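Local atomic coordinates of arabinofuranosidase (Bifidobacterium longum, PDB entry 2Y2W), a protein that hydrolyses terminal non-reducing alpha-L-arabinofuranosyl bonds in arabinans and arabinoxylan, contributing to plant cell wall degradation as a family 51 glycoside hydrolase. Residues Tyr432-Glu436 against Trp559-Glu563; Ala515-Glu520 against Ala534-Leu540. All coordinates share one frame; numbering follows the deposited sequence.

Contact 1. Residues Tyr432-Glu436 against Trp559-Glu563; sequences YPFAE and WISVE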
loop_
_atom_site.group_PDB
_atom_site.type_symbol
_atom_site.label_atom_id
_atom_site.label_comp_id
_atom_site.label_asym_id
_atom_site.label_seq_id
_atom_site.Cartn_x
_atom_site.Cartn_y
_atom_site.Cartn_z
ATOM N N TYR D 432 -10.307 40.258 16.184
ATOM C CA TYR D 432 -9.736 41.606 16.140
ATOM C C TYR D 432 -8.201 41.691 16.077
ATOM O O TYR D 432 -7.676 42.553 15.374
ATOM C CB TYR D 432 -10.298 42.459 17.286
ATOM C CG TYR D 432 -11.813 42.551 17.292
ATOM C CD1 TYR D 432 -12.483 43.434 16.443
ATOM C CD2 TYR D 432 -12.577 41.750 18.143
ATOM C CE1 TYR D 432 -13.876 43.521 16.443
ATOM C CE2 TYR D 432 -13.973 41.828 18.149
ATOM C CZ TYR D 432 -14.614 42.717 17.297
ATOM O OH TYR D 432 -15.992 42.806 17.298
ATOM N N PRO D 433 -7.476 40.812 16.806
ATOM C CA PRO D 433 -6.017 40.836 16.658
ATOM C C PRO D 433 -5.542 40.330 15.299
ATOM O O PRO D 433 -4.496 40.771 14.812
ATOM C CB PRO D 433 -5.527 39.898 17.770
ATOM C CG PRO D 433 -6.650 39.799 18.720
ATOM C CD PRO D 433 -7.885 39.901 17.889
ATOM N N PHE D 434 -6.305 39.414 14.702
ATOM C CA PHE D 434 -5.969 38.862 13.390
ATOM C C PHE D 434 -6.193 39.892 12.285
ATOM O O PHE D 434 -5.304 40.124 11.462
ATOM C CB PHE D 434 -6.770 37.584 13.109
ATOM C CG PHE D 434 -6.262 36.800 11.929
ATOM C CD1 PHE D 434 -6.721 37.069 10.642
ATOM C CD2 PHE D 434 -5.318 35.792 12.105
ATOM C CE1 PHE D 434 -6.253 36.348 9.549
ATOM C CE2 PHE D 434 -4.841 35.063 11.017
ATOM C CZ PHE D 434 -5.310 35.341 9.736
ATOM N N ALA D 435 -7.377 40.505 12.278
ATOM C CA ALA D 435 -7.735 41.527 11.292
ATOM C C ALA D 435 -6.695 42.650 11.203
ATOM O O ALA D 435 -6.228 42.981 10.112
ATOM C CB ALA D 435 -9.114 42.094 11.594
ATOM N N GLU D 436 -6.328 43.215 12.352
ATOM C CA GLU D 436 -5.332 44.285 12.413
ATOM C C GLU D 436 -3.985 43.886 11.821
ATOM O O GLU D 436 -3.388 44.653 11.062
ATOM C CB GLU D 436 -5.151 44.781 13.849
ATOM C CG GLU D 436 -5.935 46.048 14.164
ATOM C CD GLU D 436 -5.394 47.277 13.447
ATOM O OE1 GLU D 436 -4.159 47.382 13.271
ATOM O OE2 GLU D 436 -6.209 48.144 13.063
ATOM N N TRP D 559 -3.665 43.165 24.576
ATOM C CA TRP D 559 -3.022 43.241 23.268
ATOM C C TRP D 559 -3.176 44.655 22.722
ATOM O O TRP D 559 -4.251 45.254 22.817
ATOM C CB TRP D 559 -3.641 42.216 22.311
ATOM C CG TRP D 559 -3.308 42.429 20.857
ATOM C CD1 TRP D 559 -2.185 42.015 20.203
ATOM C CD2 TRP D 559 -4.118 43.095 19.879
ATOM N NE1 TRP D 559 -2.240 42.386 18.881
ATOM C CE2 TRP D 559 -3.416 43.051 18.656
ATOM C CE3 TRP D 559 -5.366 43.730 19.920
ATOM C CZ2 TRP D 559 -3.920 43.618 17.481
ATOM C CZ3 TRP D 559 -5.868 44.291 18.750
ATOM C CH2 TRP D 559 -5.144 44.231 17.548
ATOM N N ILE D 560 -2.097 45.184 22.153
ATOM C CA ILE D 560 -2.099 46.547 21.636
ATOM C C ILE D 560 -1.750 46.590 20.148
ATOM O O ILE D 560 -0.920 45.810 19.669
ATOM C CB ILE D 560 -1.161 47.478 22.475
ATOM C CG1 ILE D 560 -1.887 48.757 22.886
ATOM C CG2 ILE D 560 0.145 47.799 21.751
ATOM C CD1 ILE D 560 -2.854 48.567 24.031
ATOM N N SER D 561 -2.413 47.490 19.425
ATOM C CA SER D 561 -2.076 47.771 18.034
ATOM C C SER D 561 -2.013 49.275 17.809
ATOM O O SER D 561 -2.958 50.000 18.129
ATOM C CB SER D 561 -3.081 47.131 17.074
ATOM O OG SER D 561 -4.357 47.738 17.169
ATOM N N VAL D 562 -0.888 49.732 17.267
ATOM C CA VAL D 562 -0.680 51.150 16.980
ATOM C C VAL D 562 -0.059 51.352 15.598
ATOM O O VAL D 562 1.049 50.885 15.322
ATOM C CB VAL D 562 0.125 51.870 18.115
ATOM C CG1 VAL D 562 1.208 50.968 18.690
ATOM C CG2 VAL D 562 0.705 53.204 17.640
ATOM N N GLU D 563 -0.808 52.035 14.735
ATOM C CA GLU D 563 -0.377 52.356 13.376
ATOM C C GLU D 563 0.328 53.709 13.371
ATOM O O GLU D 563 -0.112 54.639 14.046
ATOM C CB GLU D 563 -1.584 52.390 12.430
ATOM C CG GLU D 563 -2.372 51.079 12.363
ATOM C CD GLU D 563 -3.695 51.202 11.620
ATOM O OE1 GLU D 563 -3.749 51.895 10.583
ATOM O OE2 GLU D 563 -4.686 50.592 12.078
#
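Helix segment 432-436 lies over strand segment 559-563 at a closest axis approach of 9.8 Å, the two N-to-C directions only 24° apart, and Pro433 faces Trp559 while Glu436 faces Ser561. This is helix-on-sheet packing in the C-terminal beta domain that family 51 enzymes carry beside their (beta/alpha)8 barrel: helix 431-440 rests on the mixed sheet containing strand 558-564. Trp559 contributes the largest share of the buried surface, closely followed by Glu436. Because chi1 of Trp559 turns CG away from the backbone N, the indole reaches the helix, where Pro433 covers one face. Pro433 CA sits 3.8 Å from the centroid of the six-membered ring of Trp559 and 20° off its normal, a CH-pi contact, and Pro433 CB lies beside it at 3.9 Å from Trp559 CE2. Glu436 reaches the same ring differently, its CB meeting the rim in the ring plane, 3.7 Å from Trp559 CH2. The indole is thus bounded by one helical turn on a face and at an edge, and Leu482 and Val484 of strand 478-485 also touch it. Farther along the strand Glu436 passes Ser561 and then meets a second acid. Ser561 OG lies 3.8 Å from Glu436 CG, alongside the aliphatic part of that side chain. Beyond it the extended chain of Glu563 brings one carboxylate to another, their planes 33° apart. Two acidic groups this close would be expected to favour protonation of one of them: Glu436 OE2 and Glu563 OE2 are 3.0 Å apart.

Contact 2. Residues Ala515-Glu520 against Ala534-Leu540; sequences AQLLHE and AVTPQPL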
loop_
_atom_site.group_PDB
_atom_site.type_symbol
_atom_site.label_atom_id
_atom_site.label_comp_id
_atom_site.label_asym_id
_atom_site.label_seq_id
_atom_site.Cartn_x
_atom_site.Cartn_y
_atom_site.Cartn_z
ATOM N N ALA D 515 -4.954 53.750 17.120
ATOM C CA ALA D 515 -4.432 52.915 18.198
ATOM C C ALA D 515 -5.570 52.160 18.872
ATOM O O ALA D 515 -6.657 52.708 19.069
ATOM C CB ALA D 515 -3.677 53.761 19.209
ATOM N N GLN D 516 -5.319 50.900 19.216
ATOM C CA GLN D 516 -6.347 50.048 19.809
ATOM C C GLN D 516 -5.866 49.308 21.052
ATOM O O GLN D 516 -4.670 49.056 21.223
ATOM C CB GLN D 516 -6.884 49.047 18.780
ATOM C CG GLN D 516 -7.796 49.651 17.716
ATOM C CD GLN D 516 -8.465 48.598 16.847
ATOM O OE1 GLN D 516 -7.854 47.593 16.480
ATOM N NE2 GLN D 516 -9.727 48.829 16.511
ATOM N N LEU D 517 -6.821 48.961 21.909
ATOM C CA LEU D 517 -6.566 48.207 23.128
ATOM C C LEU D 517 -7.590 47.083 23.268
ATOM O O LEU D 517 -8.799 47.332 23.282
ATOM C CB LEU D 517 -6.616 49.139 24.349
ATOM C CG LEU D 517 -6.822 48.565 25.759
ATOM C CD1 LEU D 517 -5.529 48.006 26.340
ATOM C CD2 LEU D 517 -7.409 49.625 26.687
ATOM N N LEU D 518 -7.101 45.850 23.351
ATOM C CA LEU D 518 -7.948 44.718 23.700
ATOM C C LEU D 518 -7.684 44.277 25.131
ATOM O O LEU D 518 -6.712 43.569 25.407
ATOM C CB LEU D 518 -7.767 43.547 22.730
ATOM C CG LEU D 518 -8.909 43.272 21.747
ATOM C CD1 LEU D 518 -8.543 42.111 20.848
ATOM C CD2 LEU D 518 -10.225 42.986 22.469
ATOM N N HIS D 519 -8.552 44.717 26.037
ATOM C CA HIS D 519 -8.463 44.351 27.443
ATOM C C HIS D 519 -9.818 44.429 28.127
ATOM O O HIS D 519 -10.594 45.354 27.889
ATOM C CB HIS D 519 -7.465 45.245 28.185
ATOM C CG HIS D 519 -7.565 45.146 29.674
ATOM N ND1 HIS D 519 -7.057 44.080 30.384
ATOM C CD2 HIS D 519 -8.137 45.968 30.585
ATOM C CE1 HIS D 519 -7.303 44.256 31.671
ATOM N NE2 HIS D 519 -7.956 45.394 31.820
ATOM N N GLU D 520 -10.086 43.446 28.980
ATOM C CA GLU D 520 -11.235 43.482 29.873
ATOM C C GLU D 520 -10.776 43.155 31.290
ATOM O O GLU D 520 -9.902 42.302 31.484
ATOM C CB GLU D 520 -12.320 42.499 29.419
ATOM C CG GLU D 520 -12.886 42.756 28.018
ATOM C CD GLU D 520 -13.590 44.099 27.880
ATOM O OE1 GLU D 520 -14.428 44.437 28.743
ATOM O OE2 GLU D 520 -13.310 44.813 26.894
ATOM N N ALA D 534 -19.590 42.796 23.123
ATOM C CA ALA D 534 -19.237 43.127 24.506
ATOM C C ALA D 534 -17.732 43.322 24.700
ATOM O O ALA D 534 -17.310 44.153 25.505
ATOM C CB ALA D 534 -19.764 42.064 25.459
ATOM N N VAL D 535 -16.934 42.546 23.969
ATOM C CA VAL D 535 -15.478 42.685 23.990
ATOM C C VAL D 535 -14.982 43.157 22.622
ATOM O O VAL D 535 -14.714 42.353 21.724
ATOM C CB VAL D 535 -14.763 41.372 24.409
ATOM C CG1 VAL D 535 -13.253 41.586 24.515
ATOM C CG2 VAL D 535 -15.315 40.847 25.727
ATOM N N THR D 536 -14.882 44.473 22.472
ATOM C CA THR D 536 -14.386 45.086 21.243
ATOM C C THR D 536 -13.162 45.942 21.563
ATOM O O THR D 536 -13.019 46.407 22.696
ATOM C CB THR D 536 -15.474 45.947 20.554
ATOM O OG1 THR D 536 -16.043 46.860 21.501
ATOM C CG2 THR D 536 -16.576 45.066 19.976
ATOM N N PRO D 537 -12.260 46.137 20.577
ATOM C CA PRO D 537 -11.089 46.989 20.794
ATOM C C PRO D 537 -11.481 48.420 21.128
ATOM O O PRO D 537 -12.326 49.009 20.449
ATOM C CB PRO D 537 -10.362 46.941 19.447
ATOM C CG PRO D 537 -10.799 45.675 18.830
ATOM C CD PRO D 537 -12.222 45.492 19.252
ATOM N N GLN D 538 -10.871 48.957 22.181
ATOM C CA GLN D 538 -11.137 50.316 22.640
ATOM C C GLN D 538 -9.944 51.217 22.327
ATOM O O GLN D 538 -8.809 50.739 22.282
ATOM C CB GLN D 538 -11.434 50.326 24.146
ATOM C CG GLN D 538 -12.574 49.399 24.585
ATOM C CD GLN D 538 -13.890 49.682 23.874
ATOM O OE1 GLN D 538 -14.371 50.815 23.856
ATOM N NE2 GLN D 538 -14.479 48.645 23.291
ATOM N N PRO D 539 -10.197 52.520 22.089
ATOM C CA PRO D 539 -9.110 53.464 21.826
ATOM C C PRO D 539 -8.062 53.476 22.938
ATOM O O PRO D 539 -8.405 53.544 24.120
ATOM C CB PRO D 539 -9.832 54.812 21.758
ATOM C CG PRO D 539 -11.196 54.475 21.293
ATOM C CD PRO D 539 -11.519 53.157 21.936
ATOM N N LEU D 540 -6.795 53.390 22.545
ATOM C CA LEU D 540 -5.677 53.442 23.480
ATOM C C LEU D 540 -5.359 54.890 23.846
ATOM O O LEU D 540 -5.514 55.794 23.018
ATOM C CB LEU D 540 -4.449 52.754 22.868
ATOM C CG LEU D 540 -3.080 52.837 23.554
ATOM C CD1 LEU D 540 -3.064 52.107 24.893
ATOM C CD2 LEU D 540 -1.997 52.298 22.637
HETATM O O HOH W 1 -15.436 46.148 25.677
#
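A short antiparallel pairing at the margin of the C-terminal mixed sheet joins strand 512-518 to the brief strand 538-539, and its core is the hydrogen-bonded pair Leu517 and Gln538. Leu517 N donates to Gln538 O at 2.7 Å, bent to 131° at the hydrogen; in return Gln538 N donates to Leu517 O at 2.9 Å and a straighter 169°. Gln538 is bent at chi2 (-57°), which folds its amide back on its own segment, and there NE2 donates to Thr536 O at 2.7 Å from above that carbonyl's plane. Gln516 and Pro537 run side by side: Pro537 CB sits over the face of the Gln516 amide, with Gln516 NE2 3.5 Å from that CB. The Gln516 side chain also touches Glu436 of helix 431-440. With an alanine here, Pro537 CB would probably lose the amide that covers it, and Glu436 its packing partner. At one end Ala515 CB meets Leu540 CB at 3.9 Å. Toward the other, Leu518 CD2 touches the Val535 side chain, and Glu520 CG lies 3.7 Å from Val535 CG1. A water donates to both Glu520 OE2 and Ala534 O, bridging the segments, while Glu520 OE1 forms a salt bridge with Arg525. On its other edge strand 512-518 pairs with strand 558-564, and helix 431-440 packs against this region through Pro433 on Leu518 and Tyr432 on Thr536 and Pro537.

Contacts 1 and 2 have centres about 9 Å apart and share one sheet, since strands 558-564 and 512-518 are neighbours in it. Two probable backbone hydrogen bonds join them: Gln516 N lies 2.8 Å from Ser561 O, and Leu518 N lies 3.0 Å from Trp559 O. Side chains meet as well, with Gln516 OE1 3.4 Å from Glu436 CG, so that strand 512-518 also packs directly on the helix. In sequence, both segments of contact 2 fall between those of contact 1. Both lie away from the probable catalytic and sugar-binding residues, such as Glu215 and Glu340, inferred from related enzymes; the centres of contacts 1 and 2 are about 17 Å and about 23 Å from the chain centre.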